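Local coordinates for putative iron binding protein (Bordetella pertussis Tohama I, PDB 1Y9U) that binds ferric iron through tyrosine side chains and probably serves bacterial iron uptake as a periplasmic solute-binding protein, at residues 108-113 and 199-204; 185-190 and 217-222. All blocks are in the same frame, centred on the assembly; numbering follows the deposited sequence. Where two conformers were deposited one is given.

Contact 1 of 2, residues 108-113 and 199-204; sequences VLYVEK and YYVGHM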
loop_
_atom_site.group_PDB
_atom_site.type_symbol
_atom_site.label_atom_id
_atom_site.label_comp_id
_atom_site.label_asym_id
_atom_site.label_seq_id
_atom_site.Cartn_x
_atom_site.Cartn_y
_atom_site.Cartn_z
ATOM N N VAL A 108 2.453 5.985 -7.771
ATOM C CA VAL A 108 2.116 6.693 -8.993
ATOM C C VAL A 108 3.119 7.811 -9.283
ATOM O O VAL A 108 4.094 7.994 -8.571
ATOM C CB VAL A 108 0.660 7.222 -8.903
ATOM C CG1 VAL A 108 -0.331 6.072 -8.595
ATOM C CG2 VAL A 108 0.522 8.306 -7.852
ATOM N N LEU A 109 2.860 8.563 -10.350
ATOM C CA LEU A 109 3.675 9.693 -10.738
ATOM C C LEU A 109 2.937 10.975 -10.394
ATOM O O LEU A 109 1.832 11.209 -10.871
ATOM C CB LEU A 109 3.958 9.651 -12.234
ATOM C CG LEU A 109 5.113 10.533 -12.718
ATOM C CD1 LEU A 109 6.483 9.993 -12.266
ATOM C CD2 LEU A 109 5.076 10.702 -14.226
ATOM N N TYR A 110 3.522 11.785 -9.523
ATOM C CA TYR A 110 3.048 13.151 -9.322
ATOM C C TYR A 110 3.608 13.986 -10.444
ATOM O O TYR A 110 4.776 13.828 -10.775
ATOM C CB TYR A 110 3.554 13.727 -8.022
ATOM C CG TYR A 110 3.079 13.089 -6.723
ATOM C CD1 TYR A 110 2.281 11.948 -6.680
ATOM C CD2 TYR A 110 3.462 13.660 -5.497
ATOM C CE1 TYR A 110 1.905 11.390 -5.462
ATOM C CE2 TYR A 110 3.079 13.118 -4.298
ATOM C CZ TYR A 110 2.274 11.996 -4.279
ATOM O OH TYR A 110 1.967 11.427 -3.058
ATOM N N VAL A 111 2.785 14.843 -11.040
ATOM C CA VAL A 111 3.152 15.601 -12.227
ATOM C C VAL A 111 2.720 17.046 -12.050
ATOM O O VAL A 111 1.589 17.300 -11.637
ATOM C CB VAL A 111 2.467 15.021 -13.484
ATOM C CG1 VAL A 111 2.834 15.815 -14.725
ATOM C CG2 VAL A 111 2.812 13.525 -13.632
ATOM N N GLU A 112 3.576 17.996 -12.408
ATOM C CA GLU A 112 3.189 19.402 -12.399
ATOM C C GLU A 112 1.867 19.536 -13.148
ATOM O O GLU A 112 1.704 18.948 -14.220
ATOM C CB GLU A 112 4.261 20.241 -13.072
ATOM C CG GLU A 112 4.226 21.716 -12.711
ATOM C CD GLU A 112 3.165 22.526 -13.446
ATOM O OE1 GLU A 112 2.779 22.150 -14.572
ATOM O OE2 GLU A 112 2.721 23.545 -12.851
ATOM N N LYS A 113 0.932 20.310 -12.603
ATOM C CA LYS A 113 -0.449 20.232 -13.043
ATOM C C LYS A 113 -0.689 20.503 -14.533
ATOM O O LYS A 113 -1.643 19.986 -15.094
ATOM C CB LYS A 113 -1.331 21.164 -12.208
ATOM C CG LYS A 113 -1.025 22.647 -12.433
ATOM C CD LYS A 113 -1.744 23.536 -11.434
ATOM C CE LYS A 113 -1.428 25.013 -11.634
ATOM N NZ LYS A 113 -2.042 25.551 -12.892
ATOM N N TYR A 199 -2.582 7.797 -2.382
ATOM C CA TYR A 199 -3.321 8.281 -1.063
ATOM C C TYR A 199 -2.784 9.624 -0.482
ATOM O O TYR A 199 -3.541 10.434 0.103
ATOM C CB TYR A 199 -3.441 7.200 0.118
ATOM C CG TYR A 199 -2.100 6.743 0.777
ATOM C CD1 TYR A 199 -1.512 7.540 1.725
ATOM C CD2 TYR A 199 -1.478 5.555 0.470
ATOM C CE1 TYR A 199 -0.339 7.192 2.337
ATOM C CE2 TYR A 199 -0.233 5.224 1.091
ATOM C CZ TYR A 199 0.262 6.042 2.018
ATOM O OH TYR A 199 1.461 5.632 2.558
ATOM N N TYR A 200 -1.498 9.891 -0.614
ATOM C CA TYR A 200 -1.060 11.171 -0.086
ATOM C C TYR A 200 -1.679 12.345 -0.858
ATOM O O TYR A 200 -1.894 13.422 -0.292
ATOM C CB TYR A 200 0.437 11.340 -0.117
ATOM C CG TYR A 200 1.176 10.397 0.796
ATOM C CD1 TYR A 200 2.025 9.409 0.287
ATOM C CD2 TYR A 200 1.043 10.481 2.171
ATOM C CE1 TYR A 200 2.706 8.559 1.117
ATOM C CE2 TYR A 200 1.734 9.638 3.003
ATOM C CZ TYR A 200 2.570 8.685 2.467
ATOM O OH TYR A 200 3.245 7.840 3.314
ATOM N N VAL A 201 -1.983 12.138 -2.138
ATOM C CA VAL A 201 -2.647 13.146 -2.952
ATOM C C VAL A 201 -4.114 13.242 -2.506
ATOM O O VAL A 201 -4.679 14.333 -2.495
ATOM C CB VAL A 201 -2.522 12.842 -4.456
ATOM C CG1 VAL A 201 -3.159 13.973 -5.280
ATOM C CG2 VAL A 201 -1.072 12.623 -4.837
ATOM N N GLY A 202 -4.732 12.124 -2.114
ATOM C CA GLY A 202 -6.029 12.154 -1.456
ATOM C C GLY A 202 -5.996 13.055 -0.231
ATOM O O GLY A 202 -6.882 13.894 -0.050
ATOM N N HIS A 203 -4.975 12.936 0.618
ATOM C CA HIS A 203 -4.837 13.800 1.783
ATOM C C HIS A 203 -4.648 15.248 1.387
ATOM O O HIS A 203 -5.339 16.121 1.892
ATOM C CB HIS A 203 -3.664 13.342 2.643
ATOM C CG HIS A 203 -3.945 12.098 3.432
ATOM N ND1 HIS A 203 -4.750 12.096 4.552
ATOM C CD2 HIS A 203 -3.547 10.820 3.255
ATOM C CE1 HIS A 203 -4.836 10.868 5.025
ATOM N NE2 HIS A 203 -4.119 10.075 4.257
ATOM N N MET A 204 -3.717 15.524 0.492
ATOM C CA MET A 204 -3.385 16.901 0.186
ATOM C C MET A 204 -4.505 17.669 -0.517
ATOM O O MET A 204 -4.797 18.810 -0.154
ATOM C CB MET A 204 -2.112 16.967 -0.631
ATOM C CG MET A 204 -0.847 16.552 0.149
ATOM S SD MET A 204 0.695 16.719 -0.797
ATOM C CE MET A 204 0.551 15.336 -1.905
#

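Contact 2 of 2, residues 185-190 and 217-222; sequences DILGGI and GDAIKV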
loop_
_atom_site.group_PDB
_atom_site.type_symbol
_atom_site.label_atom_id
_atom_site.label_comp_id
_atom_site.label_asym_id
_atom_site.label_seq_id
_atom_site.Cartn_x
_atom_site.Cartn_y
_atom_site.Cartn_z
ATOM N N ASP A 185 8.123 19.964 -3.901
ATOM C CA ASP A 185 9.237 20.347 -4.768
ATOM C C ASP A 185 8.811 20.538 -6.214
ATOM O O ASP A 185 9.431 21.293 -6.952
ATOM C CB ASP A 185 10.360 19.335 -4.629
ATOM C CG ASP A 185 11.075 19.435 -3.292
ATOM O OD1 ASP A 185 10.886 20.453 -2.545
ATOM O OD2 ASP A 185 11.870 18.542 -2.942
ATOM N N ILE A 186 7.726 19.910 -6.632
ATOM C CA ILE A 186 7.136 20.247 -7.923
ATOM C C ILE A 186 6.561 21.667 -7.873
ATOM O O ILE A 186 6.793 22.478 -8.799
ATOM C CB ILE A 186 6.071 19.202 -8.345
ATOM C CG1 ILE A 186 6.747 17.873 -8.680
ATOM C CG2 ILE A 186 5.283 19.722 -9.546
ATOM C CD1 ILE A 186 5.799 16.683 -8.816
ATOM N N LEU A 187 5.860 21.995 -6.789
ATOM C CA LEU A 187 5.375 23.356 -6.588
ATOM C C LEU A 187 6.520 24.358 -6.622
ATOM O O LEU A 187 6.399 25.438 -7.236
ATOM C CB LEU A 187 4.608 23.456 -5.267
ATOM C CG LEU A 187 4.199 24.873 -4.851
ATOM C CD1 LEU A 187 3.380 25.555 -5.928
ATOM C CD2 LEU A 187 3.451 24.818 -3.525
ATOM N N GLY A 188 7.623 23.991 -5.989
ATOM C CA GLY A 188 8.779 24.856 -5.889
ATOM C C GLY A 188 9.599 24.915 -7.170
ATOM O O GLY A 188 10.562 25.686 -7.222
ATOM N N GLY A 189 9.249 24.140 -8.193
ATOM C CA GLY A 189 9.944 24.198 -9.468
ATOM C C GLY A 189 11.243 23.420 -9.533
ATOM O O GLY A 189 11.933 23.527 -10.553
ATOM N N ILE A 190 11.580 22.702 -8.466
ATOM C CA ILE A 190 12.784 21.857 -8.351
ATOM C C ILE A 190 12.709 20.640 -9.267
ATOM O O ILE A 190 13.719 20.228 -9.862
ATOM C CB ILE A 190 12.954 21.421 -6.858
ATOM C CG1 ILE A 190 13.342 22.644 -6.018
ATOM C CG2 ILE A 190 13.932 20.266 -6.678
ATOM C CD1 ILE A 190 13.266 22.382 -4.553
ATOM N N GLY A 217 -1.110 20.061 -2.968
ATOM C CA GLY A 217 -2.026 19.230 -3.734
ATOM C C GLY A 217 -2.496 19.925 -5.008
ATOM O O GLY A 217 -2.595 19.317 -6.074
ATOM N N ASP A 218 -2.767 21.229 -4.915
ATOM C CA ASP A 218 -3.253 21.971 -6.069
ATOM C C ASP A 218 -2.182 22.069 -7.164
ATOM O O ASP A 218 -2.523 22.282 -8.336
ATOM C CB ASP A 218 -3.684 23.385 -5.689
ATOM C CG ASP A 218 -5.054 23.466 -5.098
ATOM O OD1 ASP A 218 -5.755 22.445 -4.898
ATOM O OD2 ASP A 218 -5.525 24.591 -4.790
ATOM N N ALA A 219 -0.908 21.922 -6.801
ATOM C CA ALA A 219 0.184 22.099 -7.746
ATOM C C ALA A 219 0.377 20.919 -8.694
ATOM O O ALA A 219 1.099 21.060 -9.687
ATOM C CB ALA A 219 1.464 22.321 -6.992
ATOM N N ILE A 220 -0.235 19.769 -8.390
ATOM C CA ILE A 220 0.050 18.519 -9.062
ATOM C C ILE A 220 -1.207 17.837 -9.569
ATOM O O ILE A 220 -2.332 18.106 -9.152
ATOM C CB ILE A 220 0.846 17.526 -8.143
ATOM C CG1 ILE A 220 0.047 17.086 -6.906
ATOM C CG2 ILE A 220 2.167 18.154 -7.724
ATOM C CD1 ILE A 220 0.573 15.802 -6.285
ATOM N N LYS A 221 -0.975 16.910 -10.475
ATOM C CA LYS A 221 -1.936 15.916 -10.881
ATOM C C LYS A 221 -1.281 14.540 -10.778
ATOM O O LYS A 221 -0.054 14.418 -10.679
ATOM C CB LYS A 221 -2.430 16.151 -12.307
ATOM C CG LYS A 221 -1.356 16.063 -13.390
ATOM C CD LYS A 221 -1.886 16.447 -14.772
ATOM C CE LYS A 221 -0.755 16.528 -15.741
ATOM N NZ LYS A 221 -1.230 16.964 -17.085
ATOM N N VAL A 222 -2.108 13.511 -10.791
ATOM C CA VAL A 222 -1.648 12.134 -10.756
ATOM C C VAL A 222 -1.722 11.513 -12.149
ATOM O O VAL A 222 -2.739 11.608 -12.848
ATOM C CB VAL A 222 -2.494 11.304 -9.766
ATOM C CG1 VAL A 222 -2.289 9.812 -9.952
ATOM C CG2 VAL A 222 -2.173 11.703 -8.344
#

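Contact 1 of 2, residues 108-113 and 199-204
Y110 reaches from the strand to the helix and meets V201, Y200 and M204 with the outer half of its ring and its hydroxyl. The tightest apolar touch is made by one branch of V201: its CG2 lies 3.3 Å from Y110 CE1 and 3.4 Å from Y110 CZ, approaching the ring obliquely. With chi1 at -177°, it is CG2 that is turned to the ring. M204 adds a looser touch from its tip, with CE 4.1 Å from Y110 CE2; the last bend of the chain (chi3 -74°) brings this methyl round to the ring. At the far end, Y110 OH sits 3.3 Å from Y200 CB, near the plane of the Y200 ring and at its edge. The Y200 ring itself then leads off in another direction, toward the iron site.

The polar end of Y110 is satisfied beyond these residues, since its OH is hydrogen-bonded to the backbone O of N197, just ahead of the helix. This bond ties the strand to the junction of strand 193-197 and helix 198-206 and, together with the methyls of V201 and M204, should limit rotation of the ring. Y199 and Y200 both bind Fe(3+) in this protein, although no iron is bound in this model. Y200 OH is hydrogen-bonded to Y143, a third iron-binding tyrosine. Y110 touches Y200 at its CB, the root of the iron-binding side chain, which is consistent with a second-shell role.

Strand 108-112 and helix 199-204 run at 42° to one another, their axes 10.7 Å apart. Between and around them, I220 and A196 of the neighbouring strands and V182 of helix 179-187 also touch Y110, while V201 packs on V222 and F292.

Contact 2 of 2, residues 185-190 and 217-222
The last turn of helix 179-187, closed by a Schellman motif, sets I186 and L187 against A219 and I220 where helix 212-218 gives way to strand 220-223. L187 meets the alanine alongside: its CB is 3.8 Å and its CD1 3.9 Å from A219 CB, on the more exposed flank. Deeper in, the side chains of I186 and I220 meet roughly perpendicular, methyl to methyl, with I186 CG2 3.9 Å from I220 CG2. I186 CD1 joins the same methyl at 4.1 Å, so I220 CG2 rests against the fork of I186. With chi1 of I220 at 64°, its CG1 is wedged over the backbone and CG2 is left to face I186.

Just past the contact the helix stops. G189 N bonds to I186 O at 3.0 Å, I190 N bonds to D185 O at the same length, and G189 has a positive phi of 81°. I186 also touches Y110 and E112 of strand 100-112. This is a glycine-terminated helix end packed by aliphatic side chains onto the turn and first strand residue that follow helix 212-218, in keeping with the alpha/beta architecture of periplasmic binding proteins.

The centres of the two contacts lie about 8 Å apart, on the same side of the chain's centre, and their segments alternate in sequence: 108-113, 185-190, 199-204, 217-222. They share one sheet, in which strands 100-112 and 220-223 are antiparallel neighbours. Probable backbone hydrogen bonds join them directly, V111 O to K221 N (2.8 Å) and K113 N to A219 O (3.0 Å), and I186 packs against E112. Helices 198-206 and 212-218 follow one another in the chain, leading from the iron-binding tyrosines to the strand that carries I220. The sheet thus connects contact 1, beside the metal site, with the more peripheral helix end of contact 2.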